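Local coordinates for protein MHC I-like leukocyte 2 long form (Mus musculus, PDB 6A97) that binds heparan sulfate proteoglycans on the surface of fibroblasts and belongs to the MHC class I family, at residues L45-D49 and E50-L54; H185-R188 and Y189-S192; T83-L86 and L87-E90; K175-L178 and D179-P183; G75-T78 and C79-T83. All coordinates share one frame; numbering follows the deposited sequence.

Contact 1: residues L45-D49 and E50-L54; sequences LIYVD and EELFL
Leu52 lays its CD1 methyl over one face of the Tyr47 ring, 4.2 Å from CD1 to the ring centroid and 17° off the normal, a CH-pi contact displaced toward the ring's rim. The leucine's CG lies anti to its backbone N (chi1 179°), which brings the same methyl within 4.0 Å of Leu45 CB, so CD1 bridges two residues of the partner strand. At the edge of the tyrosine ring, near its plane, sits the carbonyl O of Glu50.

Ile46, Val48, Glu51 and Leu54 point to the other face of the sheet. Here Val48 and Phe53 run side by side in the same direction, with Val48 CG2 3.8 Å from Phe53 CB. The backbone makes a two-residue hairpin: a type I' turn from Val48 to Glu51, closed by Val48 N to Glu51 O at 2.9 Å and by Glu51 N to Val48 O. Further along, Ile46 O accepts from both Phe53 N (2.7 Å) and Leu54 N (3.3 Å), the mark of a classic beta bulge.

Strand 23-31 pairs alongside 45-49, and Asp49 at the turn bonds His23 and the amide of Thr24. Helices 75-96 and 171-193 lie over the face of Ile46 and Leu54, whereas Tyr47 OH bonds a polar side chain of another protein's chain on the face opposite.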
# COMPACT_ATOMS: atom_id res chain seq x y z
N LEU A 45 -1.56 3.94 -28.97
CA LEU A 45 -2.29 3.31 -27.89
C LEU A 45 -2.95 4.40 -27.06
O LEU A 45 -2.30 5.36 -26.64
CB LEU A 45 -1.37 2.46 -27.01
CG LEU A 45 -0.65 1.31 -27.71
CD1 LEU A 45 0.35 0.65 -26.76
CD2 LEU A 45 -1.65 0.29 -28.22
N ILE A 46 -4.25 4.24 -26.81
CA ILE A 46 -5.00 5.25 -26.09
C ILE A 46 -5.47 4.73 -24.74
O ILE A 46 -6.12 3.69 -24.65
CB ILE A 46 -6.23 5.71 -26.90
CG1 ILE A 46 -5.78 6.44 -28.17
CG2 ILE A 46 -7.11 6.61 -26.07
CD1 ILE A 46 -6.92 7.07 -28.92
N TYR A 47 -5.11 5.46 -23.68
CA TYR A 47 -5.45 5.09 -22.31
C TYR A 47 -6.43 6.07 -21.68
O TYR A 47 -6.21 7.28 -21.71
CB TYR A 47 -4.19 5.00 -21.44
CG TYR A 47 -3.21 3.95 -21.89
CD1 TYR A 47 -3.18 2.70 -21.27
CD2 TYR A 47 -2.34 4.19 -22.95
CE1 TYR A 47 -2.29 1.73 -21.68
CE2 TYR A 47 -1.45 3.22 -23.37
CZ TYR A 47 -1.43 1.99 -22.72
OH TYR A 47 -0.56 1.02 -23.13
N VAL A 48 -7.51 5.55 -21.12
CA VAL A 48 -8.42 6.35 -20.31
C VAL A 48 -8.31 5.90 -18.86
O VAL A 48 -8.56 4.73 -18.55
CB VAL A 48 -9.88 6.24 -20.78
CG1 VAL A 48 -10.74 7.25 -20.03
CG2 VAL A 48 -9.97 6.45 -22.27
N ASP A 49 -7.91 6.83 -17.99
CA ASP A 49 -7.70 6.54 -16.58
C ASP A 49 -6.76 5.36 -16.40
O ASP A 49 -7.03 4.45 -15.61
CB ASP A 49 -9.05 6.29 -15.88
CG ASP A 49 -9.96 7.51 -15.94
OD1 ASP A 49 -9.44 8.64 -16.07
OD2 ASP A 49 -11.19 7.34 -15.86
N GLU A 50 -5.67 5.38 -17.17
CA GLU A 50 -4.61 4.37 -17.16
C GLU A 50 -5.01 3.02 -17.76
O GLU A 50 -4.19 2.10 -17.80
CB GLU A 50 -4.08 4.15 -15.73
CG GLU A 50 -3.83 5.43 -14.93
CD GLU A 50 -2.80 6.33 -15.58
OE1 GLU A 50 -2.97 7.57 -15.51
OE2 GLU A 50 -1.83 5.80 -16.16
N GLU A 51 -6.24 2.89 -18.24
CA GLU A 51 -6.67 1.64 -18.87
C GLU A 51 -6.67 1.73 -20.40
O GLU A 51 -7.24 2.66 -20.98
CB GLU A 51 -8.06 1.24 -18.38
CG GLU A 51 -8.13 1.02 -16.88
CD GLU A 51 -7.09 0.03 -16.40
OE1 GLU A 51 -6.23 0.42 -15.57
OE2 GLU A 51 -7.12 -1.13 -16.85
N LEU A 52 -6.04 0.75 -21.04
CA LEU A 52 -5.96 0.72 -22.49
C LEU A 52 -7.37 0.65 -23.07
O LEU A 52 -8.17 -0.20 -22.70
CB LEU A 52 -5.11 -0.47 -22.96
CG LEU A 52 -4.99 -0.62 -24.48
CD1 LEU A 52 -4.31 0.60 -25.10
CD2 LEU A 52 -4.23 -1.89 -24.84
N PHE A 53 -7.66 1.58 -23.97
CA PHE A 53 -9.01 1.74 -24.49
C PHE A 53 -9.05 1.48 -25.99
O PHE A 53 -9.91 0.76 -26.50
CB PHE A 53 -9.53 3.14 -24.15
CG PHE A 53 -10.89 3.44 -24.73
CD1 PHE A 53 -11.94 2.57 -24.54
CD2 PHE A 53 -11.11 4.61 -25.44
CE1 PHE A 53 -13.19 2.84 -25.07
CE2 PHE A 53 -12.36 4.89 -25.97
CZ PHE A 53 -13.40 4.01 -25.78
N LEU A 54 -8.11 2.08 -26.72
CA LEU A 54 -8.09 1.94 -28.17
C LEU A 54 -6.68 1.72 -28.65
O LEU A 54 -5.71 2.17 -28.02
CB LEU A 54 -8.69 3.17 -28.85
CG LEU A 54 -10.19 3.43 -28.69
CD1 LEU A 54 -10.54 4.85 -29.13
CD2 LEU A 54 -10.97 2.40 -29.50
O HOH W 1 -5.00 7.54 -19.07

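Contact 2: residues H185-R188 and Y189-S192; sequences HLQR and YLAS
Regular i to i+4 bonding carries the backbone from 185-188 into 189-192, with Tyr189 N to His185 O and Leu190 N to Leu186 O both 2.8 Å long and the last bond, from Ser192 N to Arg188 O, weak. The first of these carbonyls is also roofed by a ring: His185 O stands over one face of Tyr189, toward its rim, 3.3 Å from Tyr189 CG. The tyrosine's CG is beside its own backbone N (chi1 -68°), which swings the ring back along the helix over that oxygen.

Arg188 leaves the helix with its CG anti to the backbone N and then bends at chi3 (60°). That bend turns the guanidinium back toward the preceding turn, where NH1 donates to His185 ND1 at 3.1 Å. The imidazole nitrogen lies at the edge of the guanidinium, in its plane, and the bond is moderately bent at 147°. NH2 comes 3.9 Å from Tyr189 CE1, but the two planes are nearly perpendicular, so the cation does not stack on the ring. NE is taken by Glu82 in a salt bridge, and the two bonds together limit rotation of the group.

On another side of the helix, Leu186 and Leu190 meet with CD1 of the former 3.8 Å from CG of the latter.

Helix 75-96 borders the arginine side, where His185 touches Val89 and Ser192 touches Thr78. Beneath lies the sheet: Leu186 packs on Val48, and Tyr189 reaches Ile46, Val48 and Leu25, meeting Phe53 edge-to-face.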
# COMPACT_ATOMS: atom_id res chain seq x y z
N HIS A 185 -12.60 14.68 -26.81
CA HIS A 185 -12.47 13.23 -26.95
C HIS A 185 -12.66 12.52 -25.60
O HIS A 185 -13.43 11.56 -25.50
CB HIS A 185 -11.10 12.87 -27.54
CG HIS A 185 -10.97 13.20 -28.99
ND1 HIS A 185 -12.05 13.50 -29.79
CD2 HIS A 185 -9.88 13.29 -29.79
CE1 HIS A 185 -11.64 13.75 -31.02
NE2 HIS A 185 -10.32 13.63 -31.05
N LEU A 186 -11.94 13.00 -24.59
CA LEU A 186 -12.03 12.42 -23.25
C LEU A 186 -13.46 12.41 -22.75
O LEU A 186 -13.92 11.42 -22.17
CB LEU A 186 -11.13 13.19 -22.27
CG LEU A 186 -11.23 12.78 -20.80
CD1 LEU A 186 -11.05 11.27 -20.61
CD2 LEU A 186 -10.21 13.56 -19.95
N GLN A 187 -14.17 13.50 -22.97
CA GLN A 187 -15.56 13.62 -22.54
C GLN A 187 -16.43 12.58 -23.25
O GLN A 187 -17.28 11.94 -22.63
CB GLN A 187 -16.09 15.02 -22.81
CG GLN A 187 -17.22 15.42 -21.88
CD GLN A 187 -16.86 15.24 -20.42
OE1 GLN A 187 -15.95 15.90 -19.91
NE2 GLN A 187 -17.56 14.34 -19.74
N ARG A 188 -16.21 12.43 -24.55
CA ARG A 188 -16.96 11.47 -25.34
C ARG A 188 -16.64 10.04 -24.88
O ARG A 188 -17.53 9.21 -24.77
CB ARG A 188 -16.68 11.65 -26.83
CG ARG A 188 -17.72 11.04 -27.75
CD ARG A 188 -17.39 11.29 -29.21
NE ARG A 188 -16.09 10.73 -29.59
CZ ARG A 188 -15.00 11.46 -29.84
NH1 ARG A 188 -15.05 12.78 -29.76
NH2 ARG A 188 -13.86 10.86 -30.17
N TYR A 189 -15.36 9.77 -24.60
CA TYR A 189 -14.94 8.46 -24.11
C TYR A 189 -15.56 8.13 -22.75
O TYR A 189 -16.00 7.01 -22.52
CB TYR A 189 -13.41 8.38 -23.98
CG TYR A 189 -12.64 8.41 -25.28
CD1 TYR A 189 -13.27 8.19 -26.50
CD2 TYR A 189 -11.27 8.63 -25.28
CE1 TYR A 189 -12.55 8.21 -27.69
CE2 TYR A 189 -10.54 8.65 -26.45
CZ TYR A 189 -11.18 8.44 -27.66
OH TYR A 189 -10.44 8.47 -28.82
N LEU A 190 -15.55 9.11 -21.85
CA LEU A 190 -16.06 8.90 -20.49
C LEU A 190 -17.54 8.54 -20.48
O LEU A 190 -17.99 7.76 -19.64
CB LEU A 190 -15.81 10.14 -19.63
CG LEU A 190 -14.38 10.34 -19.15
CD1 LEU A 190 -14.21 11.68 -18.44
CD2 LEU A 190 -13.97 9.18 -18.25
N ALA A 191 -18.29 9.12 -21.41
CA ALA A 191 -19.71 8.81 -21.54
C ALA A 191 -19.92 7.35 -21.96
O ALA A 191 -20.74 6.64 -21.38
CB ALA A 191 -20.37 9.75 -22.54
N SER A 192 -19.15 6.92 -22.96
CA SER A 192 -19.22 5.55 -23.45
C SER A 192 -18.72 4.53 -22.43
O SER A 192 -19.02 3.34 -22.53
CB SER A 192 -18.43 5.41 -24.75
OG SER A 192 -18.85 6.36 -25.71

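Contact 3: residues T83-L86 and L87-E90; sequences TNNL and LKVE
Lys88 and Asn85 run alongside each other and point the same way, one turn apart on helix 75-96. The lysine's CB rests 3.5 Å from the carbonyl O of Asn85, on the turn before. CG stands anti to its own carbonyl carbon, and an unusual chi2 (138°) followed by a bend at chi3 (65°) folds the chain back toward the N-terminal end of the helix. CD thereby passes 4.2 Å from Asn84 O, and beyond CE the ammonium NZ arrives 3.5 Å from Asn85 OD1, a weak hydrogen bond. The other end of that amide is also engaged, since Asn85 ND2 donates to Glu82 OE2 and the carboxamide is held between two partners.

Elsewhere the contact is made of backbone and apolar groups. Glu90 N gives Leu86 O a bond of 3.0 Å, and Val89 N bonds Asn85 O at 3.2 Å. Leu87 N divides itself between Thr83 O and, weakly, Asn84 O. Leu87 CG, beside its backbone N, leans back to lie 3.4 Å from Thr83 O. Leu86 CD1 and Val89 CB are only loosely together at 4.5 Å. The leucine packs chiefly beyond the helix, on Ile46, Leu54 and Tyr56 of the sheet, and Val89 meets His185 across the groove.

Chemically the helix is two-sided. Buried Leu86 and Val89 supply an apolar underside, while exposed Asn84 and Lys88 lie on its outer side. The lysine's positive charge would probably reinforce the polarisation of the Asn85 amide, whose N-H already faces a carboxylate, although so long a bond can restrain the flexible chain only slightly.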
# COMPACT_ATOMS: atom_id res chain seq x y z
N THR A 83 -12.92 3.73 -33.38
CA THR A 83 -11.74 3.33 -34.15
C THR A 83 -11.67 4.15 -35.44
O THR A 83 -10.58 4.51 -35.90
CB THR A 83 -11.73 1.83 -34.51
OG1 THR A 83 -12.95 1.49 -35.18
CG2 THR A 83 -11.56 0.97 -33.25
N ASN A 84 -12.82 4.47 -36.02
CA ASN A 84 -12.82 5.37 -37.17
C ASN A 84 -12.33 6.78 -36.78
O ASN A 84 -11.52 7.36 -37.49
CB ASN A 84 -14.21 5.45 -37.79
CG ASN A 84 -14.24 6.37 -39.00
OD1 ASN A 84 -13.73 6.02 -40.08
ND2 ASN A 84 -14.83 7.54 -38.83
N ASN A 85 -12.81 7.30 -35.65
CA ASN A 85 -12.30 8.57 -35.11
C ASN A 85 -10.80 8.53 -34.83
O ASN A 85 -10.09 9.52 -35.01
CB ASN A 85 -13.03 8.95 -33.82
CG ASN A 85 -14.44 9.42 -34.07
OD1 ASN A 85 -14.79 9.81 -35.18
ND2 ASN A 85 -15.26 9.42 -33.02
N LEU A 86 -10.32 7.37 -34.39
CA LEU A 86 -8.91 7.18 -34.08
C LEU A 86 -8.04 7.37 -35.33
O LEU A 86 -6.94 7.91 -35.25
CB LEU A 86 -8.69 5.79 -33.48
CG LEU A 86 -7.25 5.35 -33.22
CD1 LEU A 86 -6.50 6.38 -32.40
CD2 LEU A 86 -7.24 4.00 -32.52
N LEU A 87 -8.55 6.92 -36.48
CA LEU A 87 -7.82 7.08 -37.74
C LEU A 87 -7.54 8.56 -38.04
O LEU A 87 -6.50 8.90 -38.59
CB LEU A 87 -8.61 6.45 -38.89
CG LEU A 87 -8.83 4.94 -38.83
CD1 LEU A 87 -9.62 4.46 -40.03
CD2 LEU A 87 -7.49 4.21 -38.74
N LYS A 88 -8.49 9.43 -37.69
CA LYS A 88 -8.32 10.87 -37.91
C LYS A 88 -7.27 11.44 -36.96
O LYS A 88 -6.49 12.32 -37.34
CB LYS A 88 -9.64 11.61 -37.74
CG LYS A 88 -10.51 11.60 -38.99
CD LYS A 88 -11.98 11.36 -38.66
CE LYS A 88 -12.58 12.48 -37.83
NZ LYS A 88 -14.03 12.23 -37.56
N VAL A 89 -7.26 10.94 -35.73
CA VAL A 89 -6.28 11.37 -34.74
C VAL A 89 -4.87 11.01 -35.20
O VAL A 89 -3.95 11.81 -35.08
CB VAL A 89 -6.56 10.74 -33.36
CG1 VAL A 89 -5.41 11.02 -32.40
CG2 VAL A 89 -7.86 11.27 -32.80
N GLU A 90 -4.71 9.81 -35.74
CA GLU A 90 -3.40 9.37 -36.21
C GLU A 90 -2.89 10.26 -37.34
O GLU A 90 -1.70 10.58 -37.39
CB GLU A 90 -3.44 7.91 -36.68
CG GLU A 90 -2.07 7.34 -37.05
CD GLU A 90 -1.79 7.42 -38.55
OE1 GLU A 90 -2.64 7.95 -39.29
OE2 GLU A 90 -0.71 6.96 -38.97

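Contact 4: residues K175-L178 and D179-P183; sequences KTFL and DDICP
Phe177 and Ile181 make the close apolar part of this contact, crossing at about a right angle with Ile181 CG2 3.7 Å from Phe177 CE1. The ring is carried clear of the helix by a CG anti to the backbone N (chi1 -172°), and the isoleucine methyl meets it obliquely. Cys182 CB lies farther from the ring, 4.4 Å from Phe177 CE2.

Behind these side chains the backbone widens into a pi-type turn. Thr176 O accepts from both Asp180 N, at 2.8 Å, and Ile181 N, at 3.1 Å. The wider i to i+5 spacing is repeated by Cys182 N and Phe177 O, 2.8 Å apart and nearly straight at 172°. Next comes Pro183, which has no N-H to give; its CD sits 3.3 Å from Leu178 O, and the helix kinks there.

On the exposed side it is the charged ends that are loosely paired. Asp179 starts close, with CB 3.0 Å from Lys175 O, and folds its carboxylate back over the turn before it, with CG beside its backbone N, bringing OD2 alongside Lys175 CE. The ammonium itself remains 4.6 Å from OD2, too far for a salt bridge, so attraction between the two charges is probably modest. Asp180 is likewise exposed, whereas Thr176 turns its hydroxyl to Leu173 O.

Within helix 171-193 the inner side faces the sheet floor. Phe177 lies on Leu117 of strand 113-121, and the disulfide from Cys182 to Cys119 ties the helix to that same strand, the alpha-2 disulfide familiar in class I molecules; Leu178 touches Gln145 in a loop.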
# COMPACT_ATOMS: atom_id res chain seq x y z
N LYS A 175 -1.65 23.50 -29.12
CA LYS A 175 -2.51 24.03 -28.08
C LYS A 175 -3.99 23.76 -28.39
O LYS A 175 -4.76 23.47 -27.47
CB LYS A 175 -2.27 25.54 -27.89
CG LYS A 175 -3.38 26.45 -28.38
CD LYS A 175 -3.17 27.88 -27.90
CE LYS A 175 -3.33 27.98 -26.39
NZ LYS A 175 -3.14 29.37 -25.89
N THR A 176 -4.39 23.82 -29.66
CA THR A 176 -5.78 23.53 -30.00
C THR A 176 -6.08 22.07 -29.69
O THR A 176 -7.11 21.75 -29.10
CB THR A 176 -6.10 23.83 -31.48
OG1 THR A 176 -5.30 23.01 -32.33
CG2 THR A 176 -5.87 25.30 -31.80
N PHE A 177 -5.16 21.19 -30.07
CA PHE A 177 -5.34 19.77 -29.81
C PHE A 177 -5.41 19.47 -28.31
O PHE A 177 -6.29 18.73 -27.86
CB PHE A 177 -4.22 18.94 -30.44
CG PHE A 177 -4.46 17.46 -30.36
CD1 PHE A 177 -5.23 16.82 -31.32
CD2 PHE A 177 -3.93 16.71 -29.32
CE1 PHE A 177 -5.46 15.46 -31.25
CE2 PHE A 177 -4.16 15.35 -29.24
CZ PHE A 177 -4.92 14.72 -30.21
N LEU A 178 -4.50 20.04 -27.53
CA LEU A 178 -4.46 19.74 -26.10
C LEU A 178 -5.57 20.44 -25.30
O LEU A 178 -6.06 19.90 -24.32
CB LEU A 178 -3.10 20.12 -25.50
CG LEU A 178 -1.89 19.31 -25.97
CD1 LEU A 178 -0.65 19.77 -25.22
CD2 LEU A 178 -2.13 17.82 -25.76
N ASP A 179 -5.95 21.65 -25.73
CA ASP A 179 -6.92 22.44 -24.98
C ASP A 179 -8.36 22.22 -25.44
O ASP A 179 -9.29 22.39 -24.65
CB ASP A 179 -6.58 23.93 -25.07
CG ASP A 179 -5.22 24.26 -24.48
OD1 ASP A 179 -4.46 23.32 -24.19
OD2 ASP A 179 -4.92 25.46 -24.33
N ASP A 180 -8.55 21.86 -26.70
CA ASP A 180 -9.90 21.75 -27.25
C ASP A 180 -10.26 20.33 -27.70
O ASP A 180 -11.30 19.80 -27.31
CB ASP A 180 -10.08 22.71 -28.42
CG ASP A 180 -9.78 24.15 -28.05
OD1 ASP A 180 -9.90 24.49 -26.85
OD2 ASP A 180 -9.42 24.94 -28.95
N ILE A 181 -9.41 19.73 -28.52
CA ILE A 181 -9.74 18.45 -29.15
C ILE A 181 -9.64 17.28 -28.17
O ILE A 181 -10.61 16.53 -28.00
CB ILE A 181 -8.84 18.15 -30.38
CG1 ILE A 181 -9.25 19.02 -31.57
CG2 ILE A 181 -8.96 16.70 -30.79
CD1 ILE A 181 -8.82 20.46 -31.50
N CYS A 182 -8.49 17.11 -27.53
CA CYS A 182 -8.31 16.04 -26.54
C CYS A 182 -9.37 16.07 -25.42
O CYS A 182 -9.93 15.02 -25.11
CB CYS A 182 -6.90 16.10 -25.92
SG CYS A 182 -6.78 15.37 -24.26
N PRO A 183 -9.66 17.25 -24.83
CA PRO A 183 -10.71 17.24 -23.80
C PRO A 183 -12.08 16.81 -24.32
O PRO A 183 -12.84 16.16 -23.59
CB PRO A 183 -10.75 18.70 -23.33
CG PRO A 183 -9.40 19.23 -23.64
CD PRO A 183 -9.01 18.57 -24.92

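Contact 5: residues G75-T78 and C79-T83; sequences GNET and CARET
The opening turns of helix 75-96, the helix of the alpha-1 region, form this contact, and Arg81 lies back over Thr78 in them. The arginine's CG is anti to its backbone N, and a bend at chi3 (58°) turns the guanidinium toward the start of the helix, with one face over Thr78 CA. NH2 is 3.6 Å from that CA and 3.4 Å from Thr78 OG1; the threonine hydroxyl has its hydrogen bond with Gly74 O. Glu77 approaches from the turn before, crossing obliquely with its carboxylate plane 80° from the guanidinium, and leaves OE2 4.2 Å from Arg81 NH1, beyond salt-bridge range.

A weak salt bridge joins Arg81 NE to Glu82 OE1 at 3.5 Å. Glu82 CG, meanwhile, packs 4.1 Å from Thr78 CG2. Regular backbone bonds run beneath, the shortest across the two segments being Glu82 N to Thr78 O at 2.8 Å. Cys79 SG comes 3.5 Å from Gly75 O and forms the disulfide with Cys68. Cys79 O takes both Thr83 N and Thr83 OG1, the hydroxyl at 2.6 Å, from opposite faces of its carbonyl plane.

Charged partners gather round Glu82. Its OE1 also meets Arg188 of the facing helix in a salt bridge. Two arginines beside one carboxylate would be expected to favour its ionised form. With its long bond, Arg81 is the weaker partner of the two.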
# COMPACT_ATOMS: atom_id res chain seq x y z
N GLY A 75 -21.36 -1.92 -27.33
CA GLY A 75 -19.91 -1.84 -27.34
C GLY A 75 -19.32 -1.94 -28.73
O GLY A 75 -18.36 -1.23 -29.06
N ASN A 76 -19.89 -2.80 -29.56
CA ASN A 76 -19.40 -3.01 -30.92
C ASN A 76 -19.61 -1.79 -31.82
O ASN A 76 -18.76 -1.48 -32.65
CB ASN A 76 -20.07 -4.24 -31.54
CG ASN A 76 -19.66 -5.53 -30.86
OD1 ASN A 76 -18.63 -5.59 -30.18
ND2 ASN A 76 -20.46 -6.57 -31.04
N GLU A 77 -20.73 -1.11 -31.65
CA GLU A 77 -21.00 0.11 -32.40
C GLU A 77 -20.06 1.22 -31.96
O GLU A 77 -19.56 1.99 -32.79
CB GLU A 77 -22.46 0.54 -32.22
CG GLU A 77 -22.84 1.78 -33.02
CD GLU A 77 -24.28 2.20 -32.79
OE1 GLU A 77 -25.16 1.31 -32.66
OE2 GLU A 77 -24.54 3.42 -32.74
N THR A 78 -19.81 1.29 -30.66
CA THR A 78 -18.90 2.28 -30.09
C THR A 78 -17.50 2.10 -30.65
O THR A 78 -16.81 3.08 -30.96
CB THR A 78 -18.86 2.18 -28.55
OG1 THR A 78 -20.15 2.54 -28.02
CG2 THR A 78 -17.81 3.12 -27.97
N CYS A 79 -17.07 0.85 -30.80
CA CYS A 79 -15.76 0.55 -31.35
C CYS A 79 -15.68 0.96 -32.82
O CYS A 79 -14.67 1.48 -33.28
CB CYS A 79 -15.42 -0.93 -31.19
SG CYS A 79 -14.85 -1.36 -29.53
N ALA A 80 -16.76 0.71 -33.56
CA ALA A 80 -16.82 1.10 -34.96
C ALA A 80 -16.59 2.61 -35.09
O ALA A 80 -15.75 3.06 -35.86
CB ALA A 80 -18.15 0.71 -35.57
N ARG A 81 -17.34 3.37 -34.30
CA ARG A 81 -17.24 4.83 -34.31
C ARG A 81 -15.87 5.31 -33.87
O ARG A 81 -15.23 6.11 -34.55
CB ARG A 81 -18.32 5.44 -33.42
CG ARG A 81 -18.22 6.96 -33.29
CD ARG A 81 -19.35 7.54 -32.46
NE ARG A 81 -19.39 6.98 -31.11
CZ ARG A 81 -20.26 6.05 -30.71
NH1 ARG A 81 -21.17 5.58 -31.56
NH2 ARG A 81 -20.23 5.59 -29.47
N GLU A 82 -15.40 4.81 -32.73
CA GLU A 82 -14.22 5.39 -32.12
C GLU A 82 -12.92 4.91 -32.77
O GLU A 82 -11.93 5.62 -32.72
CB GLU A 82 -14.20 5.12 -30.62
CG GLU A 82 -15.32 5.84 -29.85
CD GLU A 82 -15.33 7.36 -30.05
OE1 GLU A 82 -16.36 7.98 -29.75
OE2 GLU A 82 -14.30 7.93 -30.48
N THR A 83 -12.92 3.73 -33.38
CA THR A 83 -11.74 3.33 -34.15
C THR A 83 -11.67 4.15 -35.44
O THR A 83 -10.58 4.51 -35.90
CB THR A 83 -11.73 1.83 -34.51
OG1 THR A 83 -12.95 1.49 -35.18
CG2 THR A 83 -11.56 0.97 -33.25

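How the contacts relate
From the N terminus, contact 1 comes first and closes the tight hairpin between strands 42-48 and 51-57. Contacts 5 and 3 follow on helix 75-96, sharing Thr83; contacts 4 and 2 adjoin on helix 171-193. Each is local, and none encloses or crosses another: apart from the shared residue they run in series. Space brings them together. Tyr189 of contact 2 and Leu86 of contact 3 both pack on Ile46 and Leu54 of contact 1, joining the two helices to the sheet floor. Arg188 and Glu82 bridge contacts 2 and 5 at 2.8 Å between NE and OE1. Contact 4 stands about 17 Å from contact 1, centre to centre, over another part of the sheet.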